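Local coordinates for protein galactose-binding lectin (Arachis hypogaea, PDB 6VAW) that binds D-galactose and its glycosides as a calcium- and manganese-containing homotetrameric legume lectin, at residues T35-V40 and R215-I220; S147-P152 and T186-V191; I89-T94 and A196-R201. One frame throughout, in Å; residues are numbered along the deposited sequence.

Contact 1 (T35-V40 and R215-I220)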
ATOM      1  N   THR A  35       4.124  20.125 -22.720  1.00 22.87           N
ATOM      2  CA  THR A  35       4.412  20.814 -23.987  1.00 23.58           C
ATOM      3  C   THR A  35       5.599  21.788 -23.892  1.00 26.72           C
ATOM      4  O   THR A  35       5.978  22.239 -22.808  1.00 26.44           O
ATOM      5  CB  THR A  35       3.173  21.537 -24.514  1.00 32.42           C
ATOM      6  OG1 THR A  35       2.699  22.470 -23.543  1.00 31.41           O
ATOM      7  CG2 THR A  35       2.060  20.577 -24.908  1.00 33.63           C
ATOM      8  N   ASN A  36       6.195  22.089 -25.066  1.00 25.08           N
ATOM      9  CA  ASN A  36       7.318  23.024 -25.190  1.00 25.34           C
ATOM     10  C   ASN A  36       6.727  24.351 -25.658  1.00 28.76           C
ATOM     11  O   ASN A  36       6.141  24.421 -26.741  1.00 27.92           O
ATOM     12  CB  ASN A  36       8.365  22.468 -26.147  1.00 29.09           C
ATOM     13  CG  ASN A  36       9.572  23.360 -26.357  1.00 42.51           C
ATOM     14  OD1 ASN A  36       9.482  24.597 -26.446  1.00 28.45           O
ATOM     15  ND2 ASN A  36      10.722  22.731 -26.506  1.00 35.66           N
ATOM     16  N   LEU A  37       6.846  25.391 -24.823  1.00 27.51           N
ATOM     17  CA  LEU A  37       6.270  26.726 -25.054  1.00 26.68           C
ATOM     18  C   LEU A  37       6.842  27.468 -26.285  1.00 30.55           C
ATOM     19  O   LEU A  37       6.208  28.426 -26.734  1.00 27.29           O
ATOM     20  CB  LEU A  37       6.500  27.604 -23.805  1.00 27.05           C
ATOM     21  CG  LEU A  37       5.601  27.424 -22.530  1.00 32.56           C
ATOM     22  CD1 LEU A  37       4.389  26.478 -22.734  1.00 31.69           C
ATOM     23  CD2 LEU A  37       6.410  27.077 -21.322  1.00 36.46           C
ATOM     24  N   ASN A  38       8.010  27.045 -26.814  1.00 28.11           N
ATOM     25  CA  ASN A  38       8.639  27.727 -27.966  1.00 29.02           C
ATOM     26  C   ASN A  38       8.472  26.985 -29.314  1.00 32.86           C
ATOM     27  O   ASN A  38       8.930  27.492 -30.357  1.00 32.61           O
ATOM     28  CB  ASN A  38      10.112  27.956 -27.665  1.00 34.98           C
ATOM     29  CG  ASN A  38      10.298  28.938 -26.542  1.00 61.93           C
ATOM     30  OD1 ASN A  38      10.210  30.159 -26.733  1.00 62.11           O
ATOM     31  ND2 ASN A  38      10.459  28.428 -25.333  1.00 55.66           N
ATOM     32  N   LYS A  39       7.755  25.834 -29.311  1.00 28.05           N
ATOM     33  CA  LYS A  39       7.540  25.000 -30.498  1.00 28.32           C
ATOM     34  C   LYS A  39       6.118  25.119 -31.037  1.00 32.38           C
ATOM     35  O   LYS A  39       5.164  25.117 -30.243  1.00 31.85           O
ATOM     36  CB  LYS A  39       7.831  23.531 -30.133  1.00 31.65           C
ATOM     37  CG  LYS A  39       8.121  22.621 -31.314  1.00 46.46           C
ATOM     38  CD  LYS A  39       8.625  21.253 -30.863  1.00 53.82           C
ATOM     39  CE  LYS A  39       8.460  20.245 -31.970  1.00 68.61           C
ATOM     40  NZ  LYS A  39       8.665  18.849 -31.513  1.00 77.26           N
ATOM     41  N   VAL A  40       5.974  25.167 -32.390  1.00 26.93           N
ATOM     42  CA  VAL A  40       4.665  25.199 -33.045  1.00 27.73           C
ATOM     43  C   VAL A  40       4.066  23.764 -33.019  1.00 30.29           C
ATOM     44  O   VAL A  40       4.809  22.797 -33.217  1.00 30.85           O
ATOM     45  CB  VAL A  40       4.727  25.782 -34.485  1.00 31.42           C
ATOM     46  CG1 VAL A  40       3.371  25.689 -35.188  1.00 31.33           C
ATOM     47  CG2 VAL A  40       5.203  27.230 -34.461  1.00 31.49           C
ATOM     48  N   ARG A 215      -0.913  28.102 -26.756  1.00 23.56           N
ATOM     49  CA  ARG A 215       0.094  27.467 -25.904  1.00 23.50           C
ATOM     50  C   ARG A 215      -0.141  27.842 -24.457  1.00 27.17           C
ATOM     51  O   ARG A 215      -0.600  28.948 -24.157  1.00 28.85           O
ATOM     52  CB  ARG A 215       1.536  27.906 -26.305  1.00 25.02           C
ATOM     53  CG  ARG A 215       1.789  28.011 -27.797  1.00 27.71           C
ATOM     54  CD  ARG A 215       3.244  28.116 -28.157  1.00 27.83           C
ATOM     55  NE  ARG A 215       3.371  28.300 -29.598  1.00 26.20           N
ATOM     56  CZ  ARG A 215       4.428  28.854 -30.179  1.00 36.56           C
ATOM     57  NH1 ARG A 215       5.439  29.293 -29.445  1.00 23.29           N
ATOM     58  NH2 ARG A 215       4.468  28.999 -31.494  1.00 27.15           N
ATOM     59  N   GLN A 216       0.219  26.950 -23.556  1.00 23.82           N
ATOM     60  CA  GLN A 216       0.136  27.186 -22.122  1.00 23.62           C
ATOM     61  C   GLN A 216       0.986  26.149 -21.407  1.00 26.50           C
ATOM     62  O   GLN A 216       1.361  25.133 -22.003  1.00 24.24           O
ATOM     63  CB  GLN A 216      -1.331  27.174 -21.639  1.00 24.89           C
ATOM     64  CG  GLN A 216      -1.949  25.777 -21.564  1.00 25.98           C
ATOM     65  CD  GLN A 216      -3.442  25.791 -21.378  1.00 38.94           C
ATOM     66  OE1 GLN A 216      -4.014  26.679 -20.718  1.00 26.25           O
ATOM     67  NE2 GLN A 216      -4.103  24.775 -21.943  1.00 23.25           N
ATOM     68  N   ILE A 217       1.284  26.387 -20.125  1.00 24.69           N
ATOM     69  CA  ILE A 217       2.027  25.438 -19.311  1.00 25.36           C
ATOM     70  C   ILE A 217       1.049  24.287 -18.936  1.00 27.80           C
ATOM     71  O   ILE A 217      -0.038  24.584 -18.438  1.00 27.00           O
ATOM     72  CB  ILE A 217       2.599  26.149 -18.052  1.00 29.62           C
ATOM     73  CG1 ILE A 217       3.668  27.206 -18.440  1.00 31.12           C
ATOM     74  CG2 ILE A 217       3.178  25.139 -17.070  1.00 32.61           C
ATOM     75  CD1 ILE A 217       3.732  28.386 -17.470  1.00 46.34           C
ATOM     76  N   HIS A 218       1.407  23.017 -19.240  1.00 23.41           N
ATOM     77  CA  HIS A 218       0.601  21.813 -18.895  1.00 23.28           C
ATOM     78  C   HIS A 218       1.450  20.954 -17.979  1.00 27.72           C
ATOM     79  O   HIS A 218       2.458  20.393 -18.438  1.00 27.33           O
ATOM     80  CB  HIS A 218       0.171  21.001 -20.137  1.00 24.49           C
ATOM     81  CG  HIS A 218      -0.620  21.719 -21.182  1.00 28.14           C
ATOM     82  ND1 HIS A 218      -0.019  22.168 -22.355  1.00 29.90           N
ATOM     83  CD2 HIS A 218      -1.961  21.906 -21.284  1.00 29.97           C
ATOM     84  CE1 HIS A 218      -0.998  22.668 -23.092  1.00 29.58           C
ATOM     85  NE2 HIS A 218      -2.186  22.524 -22.499  1.00 29.22           N
ATOM     86  N   LEU A 219       1.113  20.908 -16.684  1.00 22.08           N
ATOM     87  CA  LEU A 219       1.890  20.161 -15.691  1.00 23.01           C
ATOM     88  C   LEU A 219       1.155  18.973 -15.072  1.00 24.42           C
ATOM     89  O   LEU A 219       0.004  19.120 -14.703  1.00 23.07           O
ATOM     90  CB  LEU A 219       2.318  21.072 -14.525  1.00 23.77           C
ATOM     91  CG  LEU A 219       3.186  22.282 -14.875  1.00 30.10           C
ATOM     92  CD1 LEU A 219       3.254  23.243 -13.705  1.00 32.07           C
ATOM     93  CD2 LEU A 219       4.575  21.851 -15.297  1.00 30.25           C
ATOM     94  N   ILE A 220       1.831  17.834 -14.921  1.00 21.35           N
ATOM     95  CA  ILE A 220       1.327  16.664 -14.205  1.00 22.81           C
ATOM     96  C   ILE A 220       2.136  16.641 -12.913  1.00 28.48           C
ATOM     97  O   ILE A 220       3.369  16.591 -12.973  1.00 29.06           O
ATOM     98  CB  ILE A 220       1.371  15.328 -14.997  1.00 26.30           C
ATOM     99  CG1 ILE A 220       0.691  15.439 -16.396  1.00 26.03           C
ATOM    100  CG2 ILE A 220       0.806  14.170 -14.160  1.00 29.40           C
ATOM    101  CD1 ILE A 220      -0.875  15.733 -16.425  1.00 35.65           C
TER
HETATM  102  O   HOH W   1       1.392  24.387 -25.096  1.00 28.46           O
HETATM  103  O   HOH W   2       3.690  22.961 -21.105  1.00 32.38           O

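Contact 2 (S147-P152 and T186-V191)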
ATOM      1  N   SER A 147     -16.159  14.386 -28.215  1.00 22.19           N
ATOM      2  CA  SER A 147     -16.551  13.640 -27.018  1.00 22.16           C
ATOM      3  C   SER A 147     -17.942  13.001 -27.057  1.00 24.56           C
ATOM      4  O   SER A 147     -18.912  13.551 -27.584  1.00 23.19           O
ATOM      5  CB  SER A 147     -16.454  14.520 -25.782  1.00 26.12           C
ATOM      6  OG  SER A 147     -15.192  15.145 -25.693  1.00 27.70           O
ATOM      7  N   VAL A 148     -18.014  11.820 -26.442  1.00 24.28           N
ATOM      8  CA  VAL A 148     -19.285  11.097 -26.262  1.00 23.67           C
ATOM      9  C   VAL A 148     -20.148  11.958 -25.320  1.00 28.17           C
ATOM     10  O   VAL A 148     -21.353  12.065 -25.521  1.00 27.78           O
ATOM     11  CB  VAL A 148     -19.027   9.661 -25.730  1.00 28.96           C
ATOM     12  CG1 VAL A 148     -20.311   8.986 -25.274  1.00 30.69           C
ATOM     13  CG2 VAL A 148     -18.311   8.810 -26.784  1.00 29.41           C
ATOM     14  N   LYS A 149     -19.509  12.609 -24.324  1.00 23.52           N
ATOM     15  CA  LYS A 149     -20.184  13.445 -23.345  1.00 22.45           C
ATOM     16  C   LYS A 149     -19.235  14.493 -22.790  1.00 24.24           C
ATOM     17  O   LYS A 149     -18.050  14.237 -22.654  1.00 22.56           O
ATOM     18  CB  LYS A 149     -20.701  12.549 -22.203  1.00 23.88           C
ATOM     19  CG  LYS A 149     -21.855  13.124 -21.431  1.00 39.97           C
ATOM     20  CD  LYS A 149     -22.061  12.264 -20.237  1.00 39.05           C
ATOM     21  CE  LYS A 149     -23.397  12.436 -19.640  1.00 43.25           C
ATOM     22  NZ  LYS A 149     -23.619  11.337 -18.698  1.00 20.48           N
ATOM     23  N   THR A 150     -19.769  15.662 -22.446  1.00 22.92           N
ATOM     24  CA  THR A 150     -18.999  16.742 -21.824  1.00 22.48           C
ATOM     25  C   THR A 150     -19.799  17.353 -20.677  1.00 24.17           C
ATOM     26  O   THR A 150     -21.029  17.234 -20.622  1.00 23.87           O
ATOM     27  CB  THR A 150     -18.564  17.873 -22.810  1.00 25.93           C
ATOM     28  OG1 THR A 150     -19.702  18.608 -23.234  1.00 26.49           O
ATOM     29  CG2 THR A 150     -17.719  17.395 -23.986  1.00 19.97           C
ATOM     30  N   VAL A 151     -19.093  18.074 -19.819  1.00 21.28           N
ATOM     31  CA  VAL A 151     -19.673  18.821 -18.701  1.00 21.72           C
ATOM     32  C   VAL A 151     -18.941  20.176 -18.645  1.00 26.33           C
ATOM     33  O   VAL A 151     -17.696  20.193 -18.757  1.00 22.64           O
ATOM     34  CB  VAL A 151     -19.625  18.051 -17.345  1.00 24.04           C
ATOM     35  CG1 VAL A 151     -18.194  17.737 -16.906  1.00 23.57           C
ATOM     36  CG2 VAL A 151     -20.375  18.794 -16.242  1.00 24.00           C
ATOM     37  N   PRO A 152     -19.655  21.310 -18.437  1.00 25.81           N
ATOM     38  CA  PRO A 152     -18.938  22.600 -18.335  1.00 26.26           C
ATOM     39  C   PRO A 152     -18.015  22.607 -17.106  1.00 30.53           C
ATOM     40  O   PRO A 152     -18.303  22.000 -16.073  1.00 28.48           O
ATOM     41  CB  PRO A 152     -20.064  23.629 -18.221  1.00 28.12           C
ATOM     42  CG  PRO A 152     -21.292  22.932 -18.766  1.00 32.23           C
ATOM     43  CD  PRO A 152     -21.117  21.503 -18.321  1.00 27.34           C
ATOM     44  N   THR A 186     -16.815  18.960  -9.798  1.00 26.41           N
ATOM     45  CA  THR A 186     -17.401  18.727 -11.124  1.00 25.63           C
ATOM     46  C   THR A 186     -17.365  17.204 -11.357  1.00 28.07           C
ATOM     47  O   THR A 186     -16.332  16.590 -11.112  1.00 29.48           O
ATOM     48  CB  THR A 186     -16.639  19.506 -12.208  1.00 34.95           C
ATOM     49  OG1 THR A 186     -16.549  20.881 -11.834  1.00 28.30           O
ATOM     50  CG2 THR A 186     -17.273  19.372 -13.590  1.00 37.15           C
ATOM     51  N   THR A 187     -18.458  16.603 -11.829  1.00 21.81           N
ATOM     52  CA  THR A 187     -18.445  15.168 -12.110  1.00 21.16           C
ATOM     53  C   THR A 187     -18.971  14.870 -13.498  1.00 22.86           C
ATOM     54  O   THR A 187     -19.788  15.617 -14.036  1.00 22.88           O
ATOM     55  CB  THR A 187     -19.259  14.338 -11.068  1.00 28.38           C
ATOM     56  OG1 THR A 187     -20.653  14.627 -11.199  1.00 30.10           O
ATOM     57  CG2 THR A 187     -18.791  14.530  -9.621  1.00 25.47           C
ATOM     58  N   ILE A 188     -18.568  13.721 -14.032  1.00 19.53           N
ATOM     59  CA  ILE A 188     -19.048  13.234 -15.328  1.00 19.78           C
ATOM     60  C   ILE A 188     -18.874  11.731 -15.310  1.00 23.40           C
ATOM     61  O   ILE A 188     -17.896  11.246 -14.762  1.00 22.41           O
ATOM     62  CB  ILE A 188     -18.345  13.919 -16.546  1.00 23.34           C
ATOM     63  CG1 ILE A 188     -19.081  13.584 -17.864  1.00 23.94           C
ATOM     64  CG2 ILE A 188     -16.800  13.625 -16.620  1.00 21.40           C
ATOM     65  CD1 ILE A 188     -18.558  14.303 -19.096  1.00 26.83           C
ATOM     66  N   ALA A 189     -19.847  11.002 -15.857  1.00 22.07           N
ATOM     67  CA  ALA A 189     -19.800   9.541 -15.905  1.00 22.80           C
ATOM     68  C   ALA A 189     -20.391   9.053 -17.214  1.00 26.66           C
ATOM     69  O   ALA A 189     -21.303   9.669 -17.764  1.00 27.78           O
ATOM     70  CB  ALA A 189     -20.524   8.924 -14.716  1.00 23.02           C
ATOM     71  N   GLN A 190     -19.846   7.972 -17.725  1.00 20.86           N
ATOM     72  CA  GLN A 190     -20.303   7.423 -19.010  1.00 19.83           C
ATOM     73  C   GLN A 190     -20.043   5.936 -19.042  1.00 20.07           C
ATOM     74  O   GLN A 190     -18.960   5.506 -18.653  1.00 19.50           O
ATOM     75  CB  GLN A 190     -19.559   8.124 -20.186  1.00 21.89           C
ATOM     76  CG  GLN A 190     -19.782   7.516 -21.596  1.00 26.60           C
ATOM     77  CD  GLN A 190     -21.230   7.690 -22.009  1.00 31.76           C
ATOM     78  OE1 GLN A 190     -21.763   8.786 -21.963  1.00 23.74           O
ATOM     79  NE2 GLN A 190     -21.892   6.617 -22.424  1.00 31.05           N
ATOM     80  N   VAL A 191     -20.991   5.167 -19.585  1.00 17.81           N
ATOM     81  CA  VAL A 191     -20.768   3.728 -19.784  1.00 19.41           C
ATOM     82  C   VAL A 191     -19.863   3.583 -21.020  1.00 23.20           C
ATOM     83  O   VAL A 191     -20.230   4.068 -22.092  1.00 22.19           O
ATOM     84  CB  VAL A 191     -22.094   2.937 -19.920  1.00 24.16           C
ATOM     85  CG1 VAL A 191     -21.848   1.520 -20.440  1.00 24.99           C
ATOM     86  CG2 VAL A 191     -22.858   2.920 -18.589  1.00 23.85           C
TER
HETATM   87  O   HOH W   3     -22.350  12.706 -16.386  1.00 20.63           O
HETATM   88  O   HOH W   4     -23.607   8.906 -19.937  1.00 38.92           O
HETATM   89  O   HOH W   5     -17.791  22.775 -13.522  1.00 56.29           O

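Contact 3 (I89-T94 and A196-R201)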
ATOM      1  N   ILE A  89      -6.040   6.020 -22.252  1.00 21.66           N
ATOM      2  CA  ILE A  89      -5.822   4.567 -22.269  1.00 20.77           C
ATOM      3  C   ILE A  89      -5.719   4.188 -23.709  1.00 22.83           C
ATOM      4  O   ILE A  89      -6.585   4.581 -24.480  1.00 23.59           O
ATOM      5  CB  ILE A  89      -6.937   3.788 -21.581  1.00 21.87           C
ATOM      6  CG1 ILE A  89      -7.439   4.482 -20.317  1.00 24.54           C
ATOM      7  CG2 ILE A  89      -6.477   2.355 -21.305  1.00 21.65           C
ATOM      8  CD1 ILE A  89      -8.827   3.918 -19.796  1.00 29.14           C
ATOM      9  N   ALA A  90      -4.657   3.493 -24.103  1.00 20.77           N
ATOM     10  CA  ALA A  90      -4.500   3.201 -25.532  1.00 20.49           C
ATOM     11  C   ALA A  90      -3.743   1.885 -25.757  1.00 21.42           C
ATOM     12  O   ALA A  90      -3.168   1.373 -24.801  1.00 20.89           O
ATOM     13  CB  ALA A  90      -3.773   4.369 -26.223  1.00 21.41           C
ATOM     14  N   PRO A  91      -3.710   1.332 -27.000  1.00 21.24           N
ATOM     15  CA  PRO A  91      -2.929   0.086 -27.242  1.00 20.90           C
ATOM     16  C   PRO A  91      -1.472   0.262 -26.774  1.00 26.24           C
ATOM     17  O   PRO A  91      -0.961   1.401 -26.776  1.00 23.71           O
ATOM     18  CB  PRO A  91      -3.043  -0.121 -28.766  1.00 23.05           C
ATOM     19  CG  PRO A  91      -4.308   0.573 -29.143  1.00 26.42           C
ATOM     20  CD  PRO A  91      -4.340   1.809 -28.246  1.00 22.17           C
ATOM     21  N   GLU A  92      -0.824  -0.830 -26.321  1.00 26.19           N
ATOM     22  CA  GLU A  92       0.535  -0.771 -25.765  1.00 28.00           C
ATOM     23  C   GLU A  92       1.574  -0.155 -26.728  1.00 36.08           C
ATOM     24  O   GLU A  92       2.556   0.402 -26.236  1.00 38.04           O
ATOM     25  CB  GLU A  92       1.024  -2.140 -25.234  1.00 29.20           C
ATOM     26  CG  GLU A  92       1.098  -3.257 -26.258  1.00 41.39           C
ATOM     27  CD  GLU A  92       1.217  -4.660 -25.700  1.00 54.79           C
ATOM     28  OE1 GLU A  92       1.946  -4.858 -24.701  1.00 40.68           O
ATOM     29  OE2 GLU A  92       0.604  -5.572 -26.299  1.00 45.15           O
ATOM     30  N   ASP A  93       1.341  -0.204 -28.053  1.00 32.58           N
ATOM     31  CA  ASP A  93       2.272   0.353 -29.044  1.00 34.53           C
ATOM     32  C   ASP A  93       1.944   1.817 -29.415  1.00 38.58           C
ATOM     33  O   ASP A  93       2.458   2.327 -30.420  1.00 40.14           O
ATOM     34  CB  ASP A  93       2.259  -0.525 -30.318  1.00 36.40           C
ATOM     35  CG  ASP A  93       0.988  -0.417 -31.157  1.00 58.55           C
ATOM     36  OD1 ASP A  93      -0.125  -0.302 -30.562  1.00 61.25           O
ATOM     37  OD2 ASP A  93       1.096  -0.459 -32.400  1.00 67.85           O
ATOM     38  N   THR A  94       1.100   2.490 -28.614  1.00 33.51           N
ATOM     39  CA  THR A  94       0.653   3.858 -28.881  1.00 32.25           C
ATOM     40  C   THR A  94       1.817   4.857 -29.005  1.00 34.42           C
ATOM     41  O   THR A  94       2.763   4.869 -28.212  1.00 33.81           O
ATOM     42  CB  THR A  94      -0.406   4.352 -27.867  1.00 32.56           C
ATOM     43  OG1 THR A  94      -0.952   5.569 -28.332  1.00 29.55           O
ATOM     44  CG2 THR A  94       0.130   4.522 -26.425  1.00 27.01           C
ATOM     45  N   ALA A 196     -14.629  -3.907 -25.555  1.00 30.32           N
ATOM     46  CA  ALA A 196     -15.066  -3.725 -26.942  1.00 30.40           C
ATOM     47  C   ALA A 196     -14.245  -2.669 -27.690  1.00 32.75           C
ATOM     48  O   ALA A 196     -14.133  -2.744 -28.909  1.00 32.53           O
ATOM     49  CB  ALA A 196     -16.543  -3.322 -26.974  1.00 31.03           C
ATOM     50  N   LYS A 197     -13.689  -1.692 -26.979  1.00 25.91           N
ATOM     51  CA  LYS A 197     -12.986  -0.582 -27.615  1.00 24.86           C
ATOM     52  C   LYS A 197     -11.466  -0.688 -27.563  1.00 27.30           C
ATOM     53  O   LYS A 197     -10.782   0.002 -28.314  1.00 27.80           O
ATOM     54  CB  LYS A 197     -13.407   0.743 -26.952  1.00 25.75           C
ATOM     55  CG  LYS A 197     -14.915   1.044 -26.989  1.00 34.11           C
ATOM     56  CD  LYS A 197     -15.443   1.233 -28.406  1.00 37.80           C
ATOM     57  CE  LYS A 197     -16.906   1.590 -28.407  1.00 43.74           C
ATOM     58  NZ  LYS A 197     -17.507   1.423 -29.756  1.00 42.60           N
ATOM     59  N   LEU A 198     -10.928  -1.465 -26.658  1.00 22.67           N
ATOM     60  CA  LEU A 198      -9.472  -1.544 -26.540  1.00 20.90           C
ATOM     61  C   LEU A 198      -8.941  -2.977 -26.564  1.00 23.89           C
ATOM     62  O   LEU A 198      -9.678  -3.877 -26.179  1.00 24.38           O
ATOM     63  CB  LEU A 198      -9.014  -0.870 -25.229  1.00 19.68           C
ATOM     64  CG  LEU A 198      -9.050   0.673 -25.218  1.00 23.51           C
ATOM     65  CD1 LEU A 198      -8.993   1.207 -23.812  1.00 23.00           C
ATOM     66  CD2 LEU A 198      -7.937   1.264 -26.059  1.00 22.98           C
ATOM     67  N   PRO A 199      -7.620  -3.168 -26.841  1.00 22.88           N
ATOM     68  CA  PRO A 199      -7.032  -4.528 -26.791  1.00 23.53           C
ATOM     69  C   PRO A 199      -6.840  -5.010 -25.353  1.00 26.75           C
ATOM     70  O   PRO A 199      -6.917  -4.189 -24.397  1.00 25.16           O
ATOM     71  CB  PRO A 199      -5.683  -4.351 -27.491  1.00 25.54           C
ATOM     72  CG  PRO A 199      -5.321  -2.919 -27.278  1.00 30.03           C
ATOM     73  CD  PRO A 199      -6.612  -2.162 -27.266  1.00 26.04           C
ATOM     74  N   GLU A 200      -6.508  -6.310 -25.183  1.00 22.49           N
ATOM     75  CA  GLU A 200      -6.287  -6.869 -23.835  1.00 20.92           C
ATOM     76  C   GLU A 200      -5.195  -6.123 -23.041  1.00 23.53           C
ATOM     77  O   GLU A 200      -5.323  -5.988 -21.828  1.00 23.57           O
ATOM     78  CB  GLU A 200      -5.924  -8.359 -23.911  1.00 21.63           C
ATOM     79  CG  GLU A 200      -7.100  -9.236 -24.275  1.00 36.18           C
ATOM     80  CD  GLU A 200      -6.691 -10.590 -24.813  1.00 51.88           C
ATOM     81  OE1 GLU A 200      -6.421 -11.490 -23.988  1.00 40.20           O
ATOM     82  OE2 GLU A 200      -6.664 -10.761 -26.054  1.00 39.82           O
ATOM     83  N   ARG A 201      -4.105  -5.707 -23.726  1.00 21.66           N
ATOM     84  CA  ARG A 201      -2.961  -5.006 -23.141  1.00 20.31           C
ATOM     85  C   ARG A 201      -2.944  -3.555 -23.609  1.00 22.37           C
ATOM     86  O   ARG A 201      -3.039  -3.243 -24.814  1.00 20.21           O
ATOM     87  CB  ARG A 201      -1.626  -5.694 -23.438  1.00 22.85           C
ATOM     88  CG  ARG A 201      -1.483  -7.089 -22.789  1.00 29.52           C
ATOM     89  CD  ARG A 201      -0.448  -7.973 -23.465  1.00 38.38           C
ATOM     90  NE  ARG A 201       0.834  -7.300 -23.677  1.00 42.05           N
ATOM     91  CZ  ARG A 201       2.009  -7.754 -23.251  1.00 51.60           C
ATOM     92  NH1 ARG A 201       2.087  -8.898 -22.580  1.00 29.26           N
ATOM     93  NH2 ARG A 201       3.119  -7.078 -23.513  1.00 37.42           N
TER

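Contact 1 (T35-V40 and R215-I220)
R215 runs alongside the type I turn N36–K39, its extended side chain passing L37 O, with K39 O over one face of its guanidinium, near the rim. NH1 donates to L37 O at 2.9 Å, a somewhat bent bond (149°) that meets the oxygen tilted from its carbonyl plane. NH2 lies 3.5 Å from V40 CG2, while NE donates to the backbone oxygen of S211. N36 OD1 accepts from N38 N at 2.9 Å, an Asx turn within the type I turn. Farther along, L37 CD2 touches I217 CG1 at 4.0 Å. T35 carries the other end: OG1, placed between its backbone N and carbonyl carbon (chi1 58°), reaches the ring edge of H218 and pairs with ND1 at 3.0 Å. Two waters share the same hydroxyl; one bridges it to Q216 N, the other to H218 N and T35 O. The contact joins the loop before strand 43-53 to strand 217-229 and the residues leading into it, just after the pocket residues S211, L212 and G214, and so belongs to the loop framework bordering the sugar-binding site of the legume lectin fold.

Contact 2 (S147-P152 and T186-V191)
K149 reaches across from strand 149-152 to strand 186-191 with its chain drawn out nearly straight, CG anti to the backbone N (chi1 -156°). At its root CB passes Q190 OE1 and the end of I188. CD lies alongside I188, 4.0 Å from CG1, and also approaches A189 O. CE continues past that same carbonyl, and NZ finally bonds to A189 O at 3.0 Å, almost head-on to the oxygen, with a C=O...N angle of 171°. Two waters accept from the ammonium as well: one, 2.7 Å from NZ, donates to Q190 OE1, and the other accepts from A189 N. Next to this polar reach the contact is mainly aliphatic. I188 CD1 tucks against the backbone of the opposing strand, 3.6 Å from K149 O, and V151 CG1 slots between T186 CG2 and I188 CB, each 3.8 Å away. V148 CG1 packs on the amide of Q190, whose bend at chi2 (66°) brings NE2 back to donate to V191 O. A further water joins P152 O to T186 OG1.

The two strands run antiparallel, the axes of the short segments 7.4 Å apart at closest approach, and belong to different sheets, so they meet face to face as layers of the legume lectin beta-sandwich. V148 and K149 form a classic bulge opposite I140. T150 turns away from strand 186-191, and its side chain touches H137, a manganese ligand. T171 of the second subunit packs on K149. Chemically, the layers are held by aliphatic contact in the middle, whereas the ammonium is met by a main-chain oxygen and two waters; three acceptors round NZ would be expected to keep the amine protonated.

Contact 3 (I89-T94 and A196-R201)
R201 and E92 meet through a salt bridge in which both NE and NH2 of the arginine reach one carboxylate oxygen. E92 OE1 accepts from NH2 at 2.8 Å through its syn lone pair and from NE at 2.9 Å, the latter 24° out of the carboxylate plane; both donors come from the edge of the guanidinium, close to its plane. A weak bond from NE to OE2 adds a third line. The two planes are 48° apart, and the two stronger bonds both go to OE1. E92 CG stands between its own backbone N and carbonyl carbon (chi1 61°), and from there the extended chain carries the acid across to R201, whose own chain bends at chi3.

L198 provides the buried end. Its CD1 packs on I89 CG2 at 3.7 Å, the two side chains crossing at about a right angle, while CD2 rests 4.0 Å from A90 CA and just reaches the P91 ring. Between leucine and salt bridge, P199 CG sits on P91, 3.9 Å from CB, in proline-on-proline packing.

The end of strand 84-91 and the first residues of the type I turn P91–T94 thus lie against the link that leaves helix 194-197 and enters strand 201-209, a neighbour of strand 84-91 in the seven-stranded sheet. W55 NE1 binds L198 O, P51 at the end of strand 43-53 touches both E92 and R201, and P16 of the third subunit packs on R201.

From the N terminus, the loop at 35-40, between strands 32-33 and 43-53, is the first to open and the last to close: contact 1 closes only at 215-220 and encloses the other two. Segment 89-94, ending strand 84-91, opens contact 3, which closes at 196-201. Contact 2, 147-152 with 186-191, lies inside that span, so the three nest without crossing. Strand 185-191 leads almost directly into helix 194-197, linking contacts 2 and 3, whose nearest atoms are about 8 Å apart. Contact 2 joins the two sheets face to face; contact 3 ties an inter-sheet connection to the seven-stranded sheet. Contact 1, beyond the chain's centre from contact 3, joins the 35-40 loop to strand 217-229 near the sugar site.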